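Local coordinates for hydroxyethylphosphonate dioxygenase (Streptomyces albus, PDB 6B9R), which probably converts 2-hydroxyethylphosphonate to hydroxymethylphosphonate at an iron centre, using dioxygen, at residues Gln153-Tyr164 / Phe192-Ile203; Tyr163-His172 / Thr303-Pro311. All blocks are in the same frame, centred on the assembly; numbering follows the deposited sequence.

In the fold
Both contacts belong to the cupin barrel that holds the iron and the substrate, built of a seven-stranded and a three-stranded sheet, and their centres lie about 16 Å apart. They share Y163 and Y164 on strand 161-167: contact 1 uses 161-164 and contact 2 uses 163-167. In chain order the segments alternate: 153-164, 163-172, 192-203, then 303-311. Contact 1 pairs strands within each of the two sheets, where the chain passes from one to the other next to the metal site. In contact 2, after the helices that follow strand 202-208, the chain comes back to the same sheet at its edge strand 307-310 before it goes on to the second seven-stranded sheet.

Contact 1. Residues Gln153-Tyr164 / Phe192-Ile203; sequences QFTYFVGPVNYY and FTARSADEPAYI. With FE (Fe (III) ion), chain E; 2HE ((2-hydroxyethyl)phosphonic acid), chain F.
Q153 and F192 meet at the substrate: Q153 NE2 lies 3.7 Å from F192 CZ at the ring edge, and both side chains approach the substrate hydroxyl O4. Q153 OE1 binds the iron at 2.1 Å, beside H149 and H190, while its NE2 donates to O4 and, almost in the amide plane, to T155 OG1 at 2.6 Å. Together with the iron bond, that second bond holds the amide with OE1 toward the metal. I203 CD1 sits over the centre of the F192 ring, with F157 CE1 at its edge, 3.6 Å from F192 CE2. This is the inside of a cupin barrel: strand 153-158 pairs antiparallel with 202-203 in one sheet, 161-164 with 192-194 in the other. Past the barrel interior, V158 CB rests over the face of the Y202 ring, and Y164 OH shares a 2.8 Å hydrogen bond with T193 OG1. Farther out, R195 bends at chi3 (-56°) to lay its guanidinium over P160 CB, and its NH2 reaches N162 OD1 at 2.9 Å; NH1 goes to M176 O. With an alanine here, N162 OD1 and M176 O would probably each lose this donor, and P160 CB the guanidinium face resting on it.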
# COMPACT_ATOMS: atom_id res chain seq x y z
N GLN A 153 -1.42 -2.04 -18.27
CA GLN A 153 -2.52 -2.32 -19.19
C GLN A 153 -2.70 -3.81 -19.41
O GLN A 153 -1.73 -4.54 -19.66
CB GLN A 153 -2.33 -1.64 -20.54
CG GLN A 153 -3.59 -1.65 -21.38
CD GLN A 153 -3.50 -0.69 -22.55
OE1 GLN A 153 -3.14 0.46 -22.38
NE2 GLN A 153 -3.83 -1.17 -23.74
N PHE A 154 -3.94 -4.26 -19.31
CA PHE A 154 -4.39 -5.54 -19.82
C PHE A 154 -5.27 -5.25 -21.02
O PHE A 154 -6.25 -4.50 -20.90
CB PHE A 154 -5.17 -6.34 -18.77
CG PHE A 154 -5.89 -7.49 -19.37
CD1 PHE A 154 -5.23 -8.67 -19.65
CD2 PHE A 154 -7.22 -7.38 -19.72
CE1 PHE A 154 -5.89 -9.73 -20.25
CE2 PHE A 154 -7.89 -8.44 -20.34
CZ PHE A 154 -7.21 -9.62 -20.59
N THR A 155 -4.96 -5.85 -22.16
CA THR A 155 -5.70 -5.61 -23.38
C THR A 155 -6.24 -6.92 -23.91
O THR A 155 -5.50 -7.90 -24.02
CB THR A 155 -4.82 -4.92 -24.42
OG1 THR A 155 -4.31 -3.70 -23.88
CG2 THR A 155 -5.64 -4.61 -25.66
N TYR A 156 -7.53 -6.93 -24.24
CA TYR A 156 -8.20 -8.05 -24.88
C TYR A 156 -8.57 -7.65 -26.31
O TYR A 156 -9.15 -6.59 -26.51
CB TYR A 156 -9.46 -8.43 -24.10
CG TYR A 156 -10.21 -9.57 -24.73
CD1 TYR A 156 -9.88 -10.88 -24.43
CD2 TYR A 156 -11.24 -9.33 -25.63
CE1 TYR A 156 -10.57 -11.94 -25.01
CE2 TYR A 156 -11.94 -10.38 -26.21
CZ TYR A 156 -11.59 -11.68 -25.90
OH TYR A 156 -12.29 -12.71 -26.48
N PHE A 157 -8.24 -8.50 -27.29
CA PHE A 157 -8.38 -8.15 -28.70
C PHE A 157 -9.63 -8.76 -29.32
O PHE A 157 -9.95 -9.92 -29.07
CB PHE A 157 -7.14 -8.60 -29.48
CG PHE A 157 -5.88 -7.90 -29.07
CD1 PHE A 157 -5.55 -6.67 -29.61
CD2 PHE A 157 -5.04 -8.47 -28.12
CE1 PHE A 157 -4.38 -6.01 -29.23
CE2 PHE A 157 -3.87 -7.83 -27.74
CZ PHE A 157 -3.54 -6.59 -28.28
N VAL A 158 -10.34 -7.97 -30.13
CA VAL A 158 -11.46 -8.44 -30.94
C VAL A 158 -11.16 -8.09 -32.39
O VAL A 158 -10.97 -6.91 -32.72
CB VAL A 158 -12.80 -7.84 -30.50
CG1 VAL A 158 -13.92 -8.36 -31.42
CG2 VAL A 158 -13.11 -8.15 -29.02
N GLY A 159 -11.14 -9.10 -33.26
CA GLY A 159 -10.93 -8.86 -34.67
C GLY A 159 -9.46 -8.71 -35.01
O GLY A 159 -8.58 -8.90 -34.17
N PRO A 160 -9.18 -8.36 -36.27
CA PRO A 160 -7.78 -8.34 -36.77
C PRO A 160 -7.04 -7.06 -36.39
O PRO A 160 -6.79 -6.17 -37.20
CB PRO A 160 -7.98 -8.48 -38.29
CG PRO A 160 -9.29 -7.79 -38.54
CD PRO A 160 -10.16 -8.13 -37.35
N VAL A 161 -6.69 -6.97 -35.11
CA VAL A 161 -5.98 -5.82 -34.55
C VAL A 161 -4.48 -6.11 -34.56
O VAL A 161 -4.05 -7.20 -34.17
CB VAL A 161 -6.47 -5.52 -33.12
CG1 VAL A 161 -5.60 -4.44 -32.49
CG2 VAL A 161 -7.95 -5.11 -33.14
N ASN A 162 -3.69 -5.13 -35.00
CA ASN A 162 -2.24 -5.20 -34.86
C ASN A 162 -1.82 -4.48 -33.58
O ASN A 162 -2.28 -3.36 -33.33
CB ASN A 162 -1.53 -4.57 -36.07
CG ASN A 162 -1.38 -5.54 -37.22
OD1 ASN A 162 -1.75 -6.70 -37.11
ND2 ASN A 162 -0.81 -5.05 -38.32
N TYR A 163 -0.95 -5.11 -32.80
CA TYR A 163 -0.41 -4.57 -31.56
C TYR A 163 1.03 -4.14 -31.79
O TYR A 163 1.86 -4.95 -32.22
CB TYR A 163 -0.49 -5.60 -30.44
CG TYR A 163 0.03 -5.08 -29.11
CD1 TYR A 163 -0.48 -3.92 -28.56
CD2 TYR A 163 1.02 -5.75 -28.41
CE1 TYR A 163 -0.03 -3.43 -27.36
CE2 TYR A 163 1.50 -5.26 -27.20
CZ TYR A 163 0.96 -4.11 -26.68
OH TYR A 163 1.42 -3.62 -25.48
N TYR A 164 1.33 -2.88 -31.52
CA TYR A 164 2.67 -2.33 -31.67
C TYR A 164 3.21 -1.96 -30.30
O TYR A 164 2.48 -1.41 -29.46
CB TYR A 164 2.65 -1.09 -32.56
CG TYR A 164 2.02 -1.33 -33.91
CD1 TYR A 164 0.64 -1.31 -34.06
CD2 TYR A 164 2.80 -1.56 -35.03
CE1 TYR A 164 0.05 -1.54 -35.29
CE2 TYR A 164 2.23 -1.79 -36.26
CZ TYR A 164 0.86 -1.77 -36.39
OH TYR A 164 0.29 -2.00 -37.62
N PHE A 192 -2.16 0.61 -31.75
CA PHE A 192 -3.04 -0.40 -32.33
C PHE A 192 -3.57 0.08 -33.67
O PHE A 192 -3.93 1.25 -33.82
CB PHE A 192 -4.25 -0.72 -31.44
CG PHE A 192 -3.91 -1.04 -30.03
CD1 PHE A 192 -3.79 -0.02 -29.09
CD2 PHE A 192 -3.74 -2.36 -29.63
CE1 PHE A 192 -3.49 -0.31 -27.76
CE2 PHE A 192 -3.45 -2.66 -28.29
CZ PHE A 192 -3.32 -1.62 -27.36
N THR A 193 -3.62 -0.83 -34.65
CA THR A 193 -4.24 -0.58 -35.94
C THR A 193 -5.12 -1.77 -36.31
O THR A 193 -5.08 -2.82 -35.66
CB THR A 193 -3.19 -0.37 -37.05
OG1 THR A 193 -2.44 -1.57 -37.20
CG2 THR A 193 -2.24 0.78 -36.71
N ALA A 194 -5.92 -1.61 -37.36
CA ALA A 194 -6.72 -2.69 -37.91
C ALA A 194 -6.08 -3.20 -39.20
O ALA A 194 -5.66 -2.40 -40.04
CB ALA A 194 -8.16 -2.24 -38.20
N ARG A 195 -6.00 -4.52 -39.35
CA ARG A 195 -5.50 -5.11 -40.59
C ARG A 195 -6.54 -5.09 -41.70
O ARG A 195 -6.19 -5.37 -42.85
CB ARG A 195 -5.06 -6.56 -40.36
CG ARG A 195 -3.77 -6.68 -39.57
CD ARG A 195 -3.18 -8.08 -39.63
NE ARG A 195 -4.11 -9.12 -39.18
CZ ARG A 195 -4.42 -9.35 -37.91
NH1 ARG A 195 -5.27 -10.32 -37.60
NH2 ARG A 195 -3.89 -8.60 -36.93
N SER A 196 -7.79 -4.77 -41.39
CA SER A 196 -8.84 -4.79 -42.39
C SER A 196 -9.87 -3.72 -42.05
O SER A 196 -10.10 -3.42 -40.88
CB SER A 196 -9.50 -6.17 -42.49
OG SER A 196 -10.70 -6.11 -43.24
N ALA A 197 -10.48 -3.17 -43.09
CA ALA A 197 -11.61 -2.26 -42.91
C ALA A 197 -12.95 -2.98 -42.94
O ALA A 197 -13.99 -2.33 -42.85
CB ALA A 197 -11.58 -1.17 -43.98
N ASP A 198 -12.94 -4.31 -43.05
CA ASP A 198 -14.15 -5.07 -43.36
C ASP A 198 -14.85 -5.67 -42.15
O ASP A 198 -16.05 -5.94 -42.23
CB ASP A 198 -13.82 -6.19 -44.35
CG ASP A 198 -13.29 -5.66 -45.66
OD1 ASP A 198 -13.68 -4.53 -46.04
OD2 ASP A 198 -12.48 -6.36 -46.31
N GLU A 199 -14.14 -5.91 -41.05
CA GLU A 199 -14.74 -6.51 -39.88
C GLU A 199 -14.42 -5.68 -38.65
O GLU A 199 -13.49 -4.87 -38.66
CB GLU A 199 -14.25 -7.96 -39.69
CG GLU A 199 -12.78 -8.16 -39.94
CD GLU A 199 -12.36 -9.59 -39.68
OE1 GLU A 199 -12.87 -10.20 -38.71
OE2 GLU A 199 -11.53 -10.11 -40.45
N PRO A 200 -15.21 -5.82 -37.58
CA PRO A 200 -14.93 -5.05 -36.36
C PRO A 200 -13.52 -5.31 -35.85
O PRO A 200 -13.05 -6.45 -35.83
CB PRO A 200 -15.99 -5.56 -35.38
CG PRO A 200 -17.11 -6.06 -36.26
CD PRO A 200 -16.45 -6.61 -37.47
N ALA A 201 -12.85 -4.24 -35.45
CA ALA A 201 -11.49 -4.33 -34.92
C ALA A 201 -11.40 -3.38 -33.74
O ALA A 201 -11.38 -2.16 -33.93
CB ALA A 201 -10.44 -3.98 -35.98
N TYR A 202 -11.37 -3.92 -32.52
CA TYR A 202 -11.35 -3.08 -31.34
C TYR A 202 -10.72 -3.85 -30.18
O TYR A 202 -10.42 -5.04 -30.29
CB TYR A 202 -12.75 -2.58 -30.99
CG TYR A 202 -13.78 -3.64 -30.65
CD1 TYR A 202 -14.56 -4.23 -31.64
CD2 TYR A 202 -14.00 -4.03 -29.33
CE1 TYR A 202 -15.51 -5.18 -31.34
CE2 TYR A 202 -14.95 -4.99 -29.02
CZ TYR A 202 -15.71 -5.56 -30.03
OH TYR A 202 -16.66 -6.51 -29.72
N ILE A 203 -10.49 -3.14 -29.08
CA ILE A 203 -9.90 -3.73 -27.88
C ILE A 203 -10.71 -3.30 -26.66
O ILE A 203 -11.39 -2.28 -26.66
CB ILE A 203 -8.42 -3.34 -27.69
CG1 ILE A 203 -8.28 -1.83 -27.43
CG2 ILE A 203 -7.57 -3.81 -28.88
CD1 ILE A 203 -6.83 -1.38 -27.31
FE FE E . -2.60 2.21 -23.48
O3 2HE F . -3.16 4.25 -24.73
P 2HE F . -3.70 4.75 -26.03
O1 2HE F . -2.53 5.43 -26.90
O2 2HE F . -4.89 5.81 -25.80
CA 2HE F . -4.32 3.28 -26.88
CB 2HE F . -4.98 2.40 -25.83
O4 2HE F . -4.01 1.68 -25.06
O HOH W 1 -5.00 2.56 -22.66

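Contact 2. Residues Tyr163-His172 / Thr303-Pro311; sequences YYFRSGGRSH and TEADVRIQP
Y163 and V307 run alongside one another, pointing opposite ways, V307 CG1 coming to the edge of the tyrosine ring, 3.4 Å from Y163 OH. The contact is between a beta hairpin of the cupin barrel, strands 161-167 and 170-175 joined by a type I' turn from S167 to R170, and the short strand 307-310, which itself follows a type I' turn from E304 to V307. Strand 307-310 is the edge of the seven-stranded sheet, paired with 181-184, and the hairpin faces it. The axes of 163-167 and 307-310 come no closer than 10.1 Å, so side chains and water make the contact, and no backbone hydrogen bond crosses it.

Next along the chain, F165 takes the centre. With chi1 at 53°, CG is near both the backbone N and C, and the ring lies among the apolar groups of the other segment: V307 CG2 lies over one face in a CH-pi contact, 4.1 Å from the ring centroid, and A305 CB meets the edge near F165 CE2. The opposite face is covered by H172 CB of its own hairpin.

R166 takes part through its backbone: its carbonyl O accepts from two waters. One also donates to A305 O, the other to D306 OD2, so the hairpin backbone is tied to the second turn through solvent. S167 OG adds a direct bond, donating to D306 OD2 at 2.9 Å from above the carboxylate plane; D306 also packs on P435 of the second subunit. On the returning strand, H172 NE2 comes within 4.0 Å of A305 CB.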
# COMPACT_ATOMS: atom_id res chain seq x y z
N TYR A 163 -0.95 -5.11 -32.80
CA TYR A 163 -0.41 -4.57 -31.56
C TYR A 163 1.03 -4.14 -31.79
O TYR A 163 1.86 -4.95 -32.22
CB TYR A 163 -0.49 -5.60 -30.44
CG TYR A 163 0.03 -5.08 -29.11
CD1 TYR A 163 -0.48 -3.92 -28.56
CD2 TYR A 163 1.02 -5.75 -28.41
CE1 TYR A 163 -0.03 -3.43 -27.36
CE2 TYR A 163 1.50 -5.26 -27.20
CZ TYR A 163 0.96 -4.11 -26.68
OH TYR A 163 1.42 -3.62 -25.48
N TYR A 164 1.33 -2.88 -31.52
CA TYR A 164 2.67 -2.33 -31.67
C TYR A 164 3.21 -1.96 -30.30
O TYR A 164 2.48 -1.41 -29.46
CB TYR A 164 2.65 -1.09 -32.56
CG TYR A 164 2.02 -1.33 -33.91
CD1 TYR A 164 0.64 -1.31 -34.06
CD2 TYR A 164 2.80 -1.56 -35.03
CE1 TYR A 164 0.05 -1.54 -35.29
CE2 TYR A 164 2.23 -1.79 -36.26
CZ TYR A 164 0.86 -1.77 -36.39
OH TYR A 164 0.29 -2.00 -37.62
N PHE A 165 4.48 -2.27 -30.05
CA PHE A 165 5.03 -2.00 -28.73
C PHE A 165 6.52 -1.73 -28.82
O PHE A 165 7.22 -2.26 -29.69
CB PHE A 165 4.74 -3.14 -27.75
CG PHE A 165 5.16 -4.50 -28.23
CD1 PHE A 165 4.35 -5.23 -29.09
CD2 PHE A 165 6.34 -5.08 -27.78
CE1 PHE A 165 4.72 -6.50 -29.51
CE2 PHE A 165 6.71 -6.34 -28.19
CZ PHE A 165 5.90 -7.06 -29.06
N ARG A 166 7.01 -0.87 -27.91
CA ARG A 166 8.38 -0.39 -27.92
C ARG A 166 9.04 -0.63 -26.57
O ARG A 166 8.40 -0.53 -25.52
CB ARG A 166 8.45 1.11 -28.25
CG ARG A 166 8.57 1.41 -29.73
CD ARG A 166 8.40 2.90 -29.98
NE ARG A 166 8.39 3.21 -31.40
CZ ARG A 166 8.02 4.39 -31.90
NH1 ARG A 166 7.62 5.36 -31.09
NH2 ARG A 166 8.05 4.58 -33.21
N SER A 167 10.34 -0.93 -26.61
CA SER A 167 11.13 -1.17 -25.41
C SER A 167 12.59 -1.09 -25.81
O SER A 167 12.98 -1.66 -26.83
CB SER A 167 10.80 -2.54 -24.79
OG SER A 167 11.62 -2.82 -23.68
N GLY A 168 13.38 -0.37 -25.02
CA GLY A 168 14.81 -0.25 -25.29
C GLY A 168 15.16 0.13 -26.71
O GLY A 168 16.15 -0.37 -27.26
N GLY A 169 14.35 0.99 -27.33
CA GLY A 169 14.67 1.53 -28.64
C GLY A 169 14.27 0.70 -29.83
O GLY A 169 14.60 1.07 -30.97
N ARG A 170 13.57 -0.41 -29.63
CA ARG A 170 13.15 -1.28 -30.73
C ARG A 170 11.63 -1.30 -30.80
O ARG A 170 10.95 -1.48 -29.78
CB ARG A 170 13.70 -2.70 -30.55
N SER A 171 11.10 -1.11 -32.01
CA SER A 171 9.66 -1.18 -32.24
C SER A 171 9.30 -2.58 -32.71
O SER A 171 9.99 -3.17 -33.55
CB SER A 171 9.22 -0.16 -33.29
OG SER A 171 9.49 1.16 -32.85
N HIS A 172 8.21 -3.12 -32.17
CA HIS A 172 7.71 -4.43 -32.54
C HIS A 172 6.25 -4.32 -32.98
O HIS A 172 5.52 -3.42 -32.56
CB HIS A 172 7.78 -5.42 -31.38
CG HIS A 172 9.11 -5.46 -30.69
ND1 HIS A 172 10.02 -6.47 -30.88
CD2 HIS A 172 9.66 -4.62 -29.78
CE1 HIS A 172 11.09 -6.24 -30.14
NE2 HIS A 172 10.90 -5.13 -29.46
N THR A 303 7.49 -11.01 -18.59
CA THR A 303 7.47 -10.05 -19.68
C THR A 303 8.74 -10.13 -20.51
O THR A 303 9.81 -10.52 -20.03
CB THR A 303 7.29 -8.61 -19.15
OG1 THR A 303 8.22 -8.35 -18.09
CG2 THR A 303 5.86 -8.35 -18.67
N GLU A 304 8.60 -9.74 -21.78
CA GLU A 304 9.70 -9.57 -22.71
C GLU A 304 9.35 -8.35 -23.55
O GLU A 304 8.22 -8.24 -24.04
CB GLU A 304 9.90 -10.82 -23.58
CG GLU A 304 10.95 -10.68 -24.70
CD GLU A 304 12.29 -10.13 -24.22
OE1 GLU A 304 12.66 -10.37 -23.05
OE2 GLU A 304 12.98 -9.46 -25.02
N ALA A 305 10.29 -7.41 -23.67
CA ALA A 305 9.99 -6.10 -24.23
C ALA A 305 8.80 -5.46 -23.51
O ALA A 305 7.94 -4.82 -24.11
CB ALA A 305 9.74 -6.19 -25.74
N ASP A 306 8.74 -5.68 -22.19
CA ASP A 306 7.82 -5.03 -21.25
C ASP A 306 6.36 -5.43 -21.44
O ASP A 306 5.47 -4.76 -20.86
CB ASP A 306 7.95 -3.51 -21.30
CG ASP A 306 9.34 -3.04 -20.95
OD1 ASP A 306 9.98 -3.68 -20.09
OD2 ASP A 306 9.80 -2.05 -21.56
N VAL A 307 6.07 -6.48 -22.20
CA VAL A 307 4.72 -7.01 -22.37
C VAL A 307 4.76 -8.53 -22.22
O VAL A 307 5.80 -9.16 -22.40
CB VAL A 307 4.11 -6.63 -23.74
CG1 VAL A 307 4.05 -5.13 -23.91
CG2 VAL A 307 4.90 -7.26 -24.89
N ARG A 308 3.61 -9.10 -21.87
CA ARG A 308 3.43 -10.55 -21.88
C ARG A 308 2.19 -10.87 -22.72
O ARG A 308 1.07 -10.54 -22.33
CB ARG A 308 3.30 -11.11 -20.45
CG ARG A 308 2.82 -12.58 -20.32
CD ARG A 308 3.34 -13.54 -21.40
NE ARG A 308 4.78 -13.46 -21.61
CZ ARG A 308 5.39 -13.88 -22.71
NH1 ARG A 308 4.70 -14.41 -23.71
NH2 ARG A 308 6.70 -13.77 -22.80
N ILE A 309 2.40 -11.51 -23.86
CA ILE A 309 1.33 -11.80 -24.80
C ILE A 309 0.80 -13.21 -24.54
O ILE A 309 1.58 -14.17 -24.46
CB ILE A 309 1.83 -11.67 -26.25
CG1 ILE A 309 2.30 -10.24 -26.51
CG2 ILE A 309 0.74 -12.06 -27.21
CD1 ILE A 309 3.10 -10.09 -27.80
N GLN A 310 -0.53 -13.34 -24.43
CA GLN A 310 -1.16 -14.65 -24.28
C GLN A 310 -1.95 -14.98 -25.54
O GLN A 310 -3.03 -14.39 -25.76
CB GLN A 310 -2.08 -14.70 -23.06
CG GLN A 310 -2.79 -16.06 -22.88
CD GLN A 310 -1.79 -17.20 -22.77
OE1 GLN A 310 -0.95 -17.21 -21.87
NE2 GLN A 310 -1.86 -18.15 -23.70
N PRO A 311 -1.48 -15.88 -26.40
CA PRO A 311 -2.34 -16.34 -27.50
C PRO A 311 -3.57 -17.02 -26.93
O PRO A 311 -3.48 -17.82 -25.99
CB PRO A 311 -1.44 -17.33 -28.27
CG PRO A 311 -0.03 -17.04 -27.79
CD PRO A 311 -0.18 -16.56 -26.37
O HOH W 2 6.34 -2.32 -24.66
O HOH W 3 9.08 0.14 -22.87